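Local coordinates for protein phenylalanyl-tRNA synthetase beta chain (Bacteroides fragilis, PDB 3IG2) that forms the core domain of the beta subunit of a tetrameric enzyme that uses ATP to attach phenylalanine to its tRNA, at residues Asp83-Glu88 with Leu117-Lys122; Ser72-Ala77 with Phe196-Glu201. All blocks are in the same frame, centred on the assembly; numbering follows the deposited sequence.

Contact 1. Residues Asp83-Glu88 with Leu117-Lys122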
loop_
_atom_site.group_PDB
_atom_site.type_symbol
_atom_site.label_atom_id
_atom_site.label_comp_id
_atom_site.label_asym_id
_atom_site.label_seq_id
_atom_site.Cartn_x
_atom_site.Cartn_y
_atom_site.Cartn_z
ATOM N N ASP B 83 -12.739 9.032 2.284
ATOM C CA ASP B 83 -13.465 9.184 1.040
ATOM C C ASP B 83 -14.241 7.888 0.795
ATOM O O ASP B 83 -13.750 6.808 1.105
ATOM C CB ASP B 83 -12.479 9.417 -0.116
ATOM C CG ASP B 83 -11.732 10.761 -0.012
ATOM O OD1 ASP B 83 -12.264 11.739 0.573
ATOM O OD2 ASP B 83 -10.599 10.842 -0.520
ATOM N N LEU B 84 -15.450 7.994 0.252
ATOM C CA LEU B 84 -16.147 6.835 -0.264
ATOM C C LEU B 84 -15.745 6.664 -1.710
ATOM O O LEU B 84 -15.719 7.638 -2.453
ATOM C CB LEU B 84 -17.647 7.042 -0.203
ATOM C CG LEU B 84 -18.274 7.220 1.165
ATOM C CD1 LEU B 84 -19.778 7.295 0.950
ATOM C CD2 LEU B 84 -17.907 6.064 2.129
ATOM N N LYS B 85 -15.433 5.428 -2.092
ATOM C CA LYS B 85 -15.156 5.085 -3.473
ATOM C C LYS B 85 -15.962 3.881 -3.882
ATOM O O LYS B 85 -15.713 2.767 -3.408
ATOM C CB LYS B 85 -13.673 4.800 -3.683
ATOM C CG LYS B 85 -12.807 5.962 -3.290
ATOM C CD LYS B 85 -11.450 5.876 -3.951
ATOM C CE LYS B 85 -10.501 5.141 -3.093
ATOM N NZ LYS B 85 -9.901 6.102 -2.157
ATOM N N PHE B 86 -16.921 4.120 -4.780
ATOM C CA PHE B 86 -17.861 3.110 -5.190
ATOM C C PHE B 86 -17.805 2.853 -6.693
ATOM O O PHE B 86 -17.485 3.745 -7.476
ATOM C CB PHE B 86 -19.287 3.572 -4.876
ATOM C CG PHE B 86 -19.601 3.666 -3.413
ATOM C CD1 PHE B 86 -19.059 2.769 -2.494
ATOM C CD2 PHE B 86 -20.483 4.632 -2.955
ATOM C CE1 PHE B 86 -19.382 2.855 -1.125
ATOM C CE2 PHE B 86 -20.824 4.721 -1.600
ATOM C CZ PHE B 86 -20.264 3.837 -0.684
ATOM N N PHE B 87 -18.138 1.631 -7.087
ATOM C CA PHE B 87 -18.356 1.349 -8.488
ATOM C C PHE B 87 -19.536 0.413 -8.667
ATOM O O PHE B 87 -19.866 -0.364 -7.764
ATOM C CB PHE B 87 -17.086 0.816 -9.186
ATOM C CG PHE B 87 -16.701 -0.583 -8.808
ATOM C CD1 PHE B 87 -17.121 -1.661 -9.572
ATOM C CD2 PHE B 87 -15.862 -0.821 -7.710
ATOM C CE1 PHE B 87 -16.757 -2.961 -9.237
ATOM C CE2 PHE B 87 -15.500 -2.122 -7.355
ATOM C CZ PHE B 87 -15.944 -3.201 -8.118
ATOM N N GLU B 88 -20.171 0.490 -9.834
ATOM C CA GLU B 88 -21.300 -0.363 -10.111
ATOM C C GLU B 88 -21.309 -0.708 -11.576
ATOM O O GLU B 88 -21.131 0.166 -12.405
ATOM C CB GLU B 88 -22.609 0.312 -9.691
ATOM C CG GLU B 88 -23.861 -0.488 -10.096
ATOM C CD GLU B 88 -25.138 0.120 -9.552
ATOM O OE1 GLU B 88 -25.073 1.291 -9.084
ATOM O OE2 GLU B 88 -26.193 -0.578 -9.583
ATOM N N LEU B 117 -18.476 4.978 -11.623
ATOM C CA LEU B 117 -17.573 5.201 -10.504
ATOM C C LEU B 117 -17.966 6.486 -9.825
ATOM O O LEU B 117 -18.228 7.478 -10.495
ATOM C CB LEU B 117 -16.126 5.444 -10.971
ATOM C CG LEU B 117 -15.466 4.544 -12.006
ATOM C CD1 LEU B 117 -13.999 5.003 -12.213
ATOM C CD2 LEU B 117 -15.546 3.116 -11.586
ATOM N N TRP B 118 -17.945 6.455 -8.489
ATOM C CA TRP B 118 -18.199 7.606 -7.649
ATOM C C TRP B 118 -17.090 7.748 -6.637
ATOM O O TRP B 118 -16.771 6.808 -5.905
ATOM C CB TRP B 118 -19.482 7.440 -6.866
ATOM C CG TRP B 118 -20.743 7.334 -7.680
ATOM C CD1 TRP B 118 -21.663 8.334 -7.918
ATOM C CD2 TRP B 118 -21.257 6.149 -8.301
ATOM N NE1 TRP B 118 -22.726 7.825 -8.657
ATOM C CE2 TRP B 118 -22.497 6.492 -8.905
ATOM C CE3 TRP B 118 -20.786 4.817 -8.413
ATOM C CZ2 TRP B 118 -23.263 5.564 -9.617
ATOM C CZ3 TRP B 118 -21.567 3.884 -9.091
ATOM C CH2 TRP B 118 -22.800 4.267 -9.686
ATOM N N VAL B 119 -16.524 8.942 -6.551
ATOM C CA VAL B 119 -15.498 9.169 -5.532
ATOM C C VAL B 119 -15.867 10.434 -4.781
ATOM O O VAL B 119 -16.028 11.472 -5.406
ATOM C CB VAL B 119 -14.093 9.374 -6.147
ATOM C CG1 VAL B 119 -13.064 9.813 -5.028
ATOM C CG2 VAL B 119 -13.625 8.137 -6.932
ATOM N N THR B 120 -15.978 10.370 -3.452
ATOM C CA THR B 120 -16.303 11.588 -2.697
ATOM C C THR B 120 -15.048 12.379 -2.368
ATOM O O THR B 120 -13.928 11.842 -2.346
ATOM C CB THR B 120 -17.138 11.324 -1.398
ATOM O OG1 THR B 120 -16.364 10.549 -0.478
ATOM C CG2 THR B 120 -18.404 10.579 -1.718
ATOM N N GLY B 121 -15.231 13.674 -2.153
ATOM C CA GLY B 121 -14.129 14.551 -1.839
ATOM C C GLY B 121 -14.427 15.351 -0.597
ATOM O O GLY B 121 -15.020 14.838 0.355
ATOM N N LYS B 122 -14.027 16.618 -0.624
ATOM C CA LYS B 122 -14.122 17.468 0.541
ATOM C C LYS B 122 -15.561 17.825 0.778
ATOM O O LYS B 122 -16.393 17.782 -0.141
ATOM C CB LYS B 122 -13.347 18.764 0.325
ATOM C CG LYS B 122 -13.913 19.635 -0.799
ATOM C CD LYS B 122 -13.198 20.976 -0.954
ATOM C CE LYS B 122 -11.874 20.844 -1.665
ATOM N NZ LYS B 122 -12.024 20.510 -3.107
HETATM O O HOH W 1 -14.865 12.415 1.044
HETATM O O HOH W 2 -11.270 12.387 -3.110
#

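Contact 2. Residues Ser72-Ala77 with Phe196-Glu201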
loop_
_atom_site.group_PDB
_atom_site.type_symbol
_atom_site.label_atom_id
_atom_site.label_comp_id
_atom_site.label_asym_id
_atom_site.label_seq_id
_atom_site.Cartn_x
_atom_site.Cartn_y
_atom_site.Cartn_z
ATOM N N SER B 72 -26.741 5.959 -2.544
ATOM C CA SER B 72 -25.796 5.123 -1.789
ATOM C C SER B 72 -24.831 5.972 -0.974
ATOM O O SER B 72 -24.534 5.635 0.161
ATOM C CB SER B 72 -24.998 4.201 -2.723
ATOM O OG SER B 72 -25.829 3.274 -3.404
ATOM N N ILE B 73 -24.329 7.062 -1.556
ATOM C CA ILE B 73 -23.405 7.966 -0.848
ATOM C C ILE B 73 -24.126 8.584 0.345
ATOM O O ILE B 73 -23.593 8.588 1.465
ATOM C CB ILE B 73 -22.802 9.061 -1.770
ATOM C CG1 ILE B 73 -21.682 8.476 -2.648
ATOM C CG2 ILE B 73 -22.228 10.195 -0.932
ATOM C CD1 ILE B 73 -21.384 9.292 -3.888
ATOM N N ALA B 74 -25.341 9.074 0.094
ATOM C CA ALA B 74 -26.230 9.566 1.142
ATOM C C ALA B 74 -26.424 8.565 2.298
ATOM O O ALA B 74 -26.279 8.950 3.464
ATOM C CB ALA B 74 -27.574 9.989 0.554
ATOM N N HIS B 75 -26.730 7.296 1.989
ATOM C CA HIS B 75 -26.891 6.249 3.017
ATOM C C HIS B 75 -25.572 5.753 3.686
ATOM O O HIS B 75 -25.617 5.087 4.738
ATOM C CB HIS B 75 -27.734 5.064 2.477
ATOM N N ASN B 76 -24.422 6.090 3.100
ATOM C CA ASN B 76 -23.109 5.674 3.626
ATOM C C ASN B 76 -22.364 6.780 4.361
ATOM O O ASN B 76 -21.128 6.764 4.462
ATOM C CB ASN B 76 -22.209 5.114 2.518
ATOM C CG ASN B 76 -22.450 3.640 2.254
ATOM O OD1 ASN B 76 -23.331 3.262 1.470
ATOM N ND2 ASN B 76 -21.652 2.794 2.903
ATOM N N ALA B 77 -23.120 7.742 4.880
ATOM C CA ALA B 77 -22.526 8.817 5.633
ATOM C C ALA B 77 -21.793 8.189 6.828
ATOM O O ALA B 77 -22.232 7.168 7.384
ATOM C CB ALA B 77 -23.603 9.813 6.073
ATOM N N PHE B 196 -29.813 15.499 -3.365
ATOM C CA PHE B 196 -29.662 14.122 -2.856
ATOM C C PHE B 196 -29.198 13.983 -1.404
ATOM O O PHE B 196 -28.977 12.867 -0.937
ATOM C CB PHE B 196 -28.781 13.281 -3.786
ATOM C CG PHE B 196 -29.536 12.704 -4.946
ATOM C CD1 PHE B 196 -30.069 11.415 -4.872
ATOM C CD2 PHE B 196 -29.741 13.454 -6.088
ATOM C CE1 PHE B 196 -30.783 10.890 -5.930
ATOM C CE2 PHE B 196 -30.474 12.956 -7.155
ATOM C CZ PHE B 196 -30.997 11.674 -7.082
ATOM N N ASP B 197 -29.088 15.103 -0.687
ATOM C CA ASP B 197 -28.628 15.097 0.714
ATOM C C ASP B 197 -27.181 14.611 0.829
ATOM O O ASP B 197 -26.833 13.915 1.782
ATOM C CB ASP B 197 -29.507 14.194 1.598
ATOM C CG ASP B 197 -30.901 14.726 1.794
ATOM O OD1 ASP B 197 -31.156 15.913 1.486
ATOM O OD2 ASP B 197 -31.750 13.946 2.287
ATOM N N VAL B 198 -26.349 14.964 -0.143
ATOM C CA VAL B 198 -24.958 14.573 -0.130
ATOM C C VAL B 198 -24.163 15.816 0.249
ATOM O O VAL B 198 -24.256 16.822 -0.444
ATOM C CB VAL B 198 -24.546 14.030 -1.518
ATOM C CG1 VAL B 198 -23.069 13.701 -1.537
ATOM C CG2 VAL B 198 -25.408 12.788 -1.861
ATOM N N ASP B 199 -23.375 15.734 1.324
ATOM C CA ASP B 199 -22.721 16.986 1.756
ATOM C C ASP B 199 -21.226 17.021 1.484
ATOM O O ASP B 199 -20.537 17.935 1.904
ATOM C CB ASP B 199 -23.034 17.315 3.239
ATOM C CG ASP B 199 -23.192 18.831 3.509
ATOM O OD1 ASP B 199 -24.347 19.324 3.496
ATOM O OD2 ASP B 199 -22.177 19.519 3.757
ATOM N N ASN B 200 -20.755 16.092 0.656
ATOM C CA ASN B 200 -19.384 16.105 0.143
ATOM C C ASN B 200 -19.417 16.220 -1.364
ATOM O O ASN B 200 -20.401 15.847 -2.012
ATOM C CB ASN B 200 -18.615 14.832 0.552
ATOM C CG ASN B 200 -18.319 14.776 2.053
ATOM O OD1 ASN B 200 -17.205 15.086 2.507
ATOM N ND2 ASN B 200 -19.313 14.379 2.825
ATOM N N GLU B 201 -18.357 16.737 -1.938
ATOM C CA GLU B 201 -18.255 16.732 -3.391
ATOM C C GLU B 201 -18.159 15.314 -3.922
ATOM O O GLU B 201 -17.626 14.428 -3.237
ATOM C CB GLU B 201 -17.043 17.526 -3.845
ATOM C CG GLU B 201 -17.098 18.985 -3.447
ATOM C CD GLU B 201 -15.978 19.774 -4.054
ATOM O OE1 GLU B 201 -15.137 19.164 -4.761
ATOM O OE2 GLU B 201 -15.936 21.005 -3.832
#

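Contact 1. Residues Asp83-Glu88 with Leu117-Lys122
The indole of W118 turns the edge of its six-membered ring to the neighbouring strand, along the backbone from F86 to E88. CE3 sits 4.0 Å from CB of F86. CZ3 and CH2 reach CB of E88, with CZ3 to CB at 3.8 Å. The backbone N of E88 and the carbonyl carbon of F86 meet the indole at its edge, in the plane of the ring. With chi1 at -63° CG of W118 lies beside the backbone N, and from there the six-membered ring reaches along the F86-E88 backbone. The E88 side chain runs out extended past the ring, and its carboxylate plane is turned 41° from the indole. Its OE2 is held by a salt bridge to R62 and a hydrogen bond from the backbone N of N27.

The strands 85-88 and 117-121 are adjacent and antiparallel in the mixed sheet of this class II synthetase-like domain. F86 and W118 form a hydrogen-bonded pair. F86 N to W118 O and W118 N to F86 O are both 2.9 Å and nearly straight. K85 with V119 and F87 with L117 are non-hydrogen-bonded pairs, with side chains on the other face from W118. There CD2 of L117 packs on CB of F87 at 3.7 Å, and helix 6-19 covers both residues.

At the other end the pattern changes. T120 N still donates to L84 O, but L84 N gives its hydrogen to the side-chain OG1 of T120 at 2.8 Å. The T120 chi1 of 64° sets OG1 between its backbone N and carbonyl carbon. OG1 also donates to a water, at 2.8 Å from the water oxygen. That water in turn donates to OD1 of D83. A second water donates to T120 O and, weakly, to D83 OD2.

Contact 2. Residues Ser72-Ala77 with Phe196-Glu201
F196 meets A74 through its backbone: the carbonyl O of F196 lies 3.5 Å from CB of A74, the methyl group on this side of helix 66-75. The F196 ring packs further back along the same helix, on L70 and E71 and against the ring of F67. It also meets the ring of Y35.

D197 follows with positive phi (64°). It is the C-prime residue of a Schellman motif that closes helix 190-195. V198 N bonds back to L193 O, and D197 N to K194 O. This turn carries the chain past A74, whose CB is 4.2 Å from O of D197.

V198 is the residue of this loop whose side chain meets both I73 and A74. Its CG1 is anti to the backbone N (chi1 176°) and touches CG2 of I73 at 3.7 Å. The two side chains cross at about a right angle. On I73 it is likewise the methyl anti to the backbone N that does the touching. The other branch of V198, CG2, lies beside A74, 4.3 Å from its CB and 4.2 Å from its N. The two methyls of V198 are thus shared between successive residues of the helix. No hydrogen bond joins the segments, so the contact rests on these methyl groups and on the F196 carbonyl.

Beyond V198 the chain moves away from helix 66-75. The backbone of D199 bonds to that of V124. Strand 200-207 starts at N200 and runs beside strand 109-121.

The last turn of helix 66-75 therefore lies against the loop that links helix 190-195 to strand 200-207. The I73 side chain also reaches F86 on strand 85-95, and W118 and T120 on strand 109-121.

How the contacts relate
From the N terminus the chain passes helix 6-19 and several short strands before helix 66-75, whose end gives one half of contact 2. A short connection leads into 83-88, the first half of contact 1. Strand 85-95 goes out and strand 109-121 comes back, closing contact 1 at 117-122. Contact 2 closes much later, at 196-201, so contact 1 is nested inside it. The two meet through G121 N to E201 O, 2.7 Å, and E201 N to K122 O, 2.9 Å, both probable hydrogen bonds. L84 also packs on N76. Together they join the end of helix 66-75 to the loop leading into strand 200-207, and strand 85-95 to its neighbour 109-121.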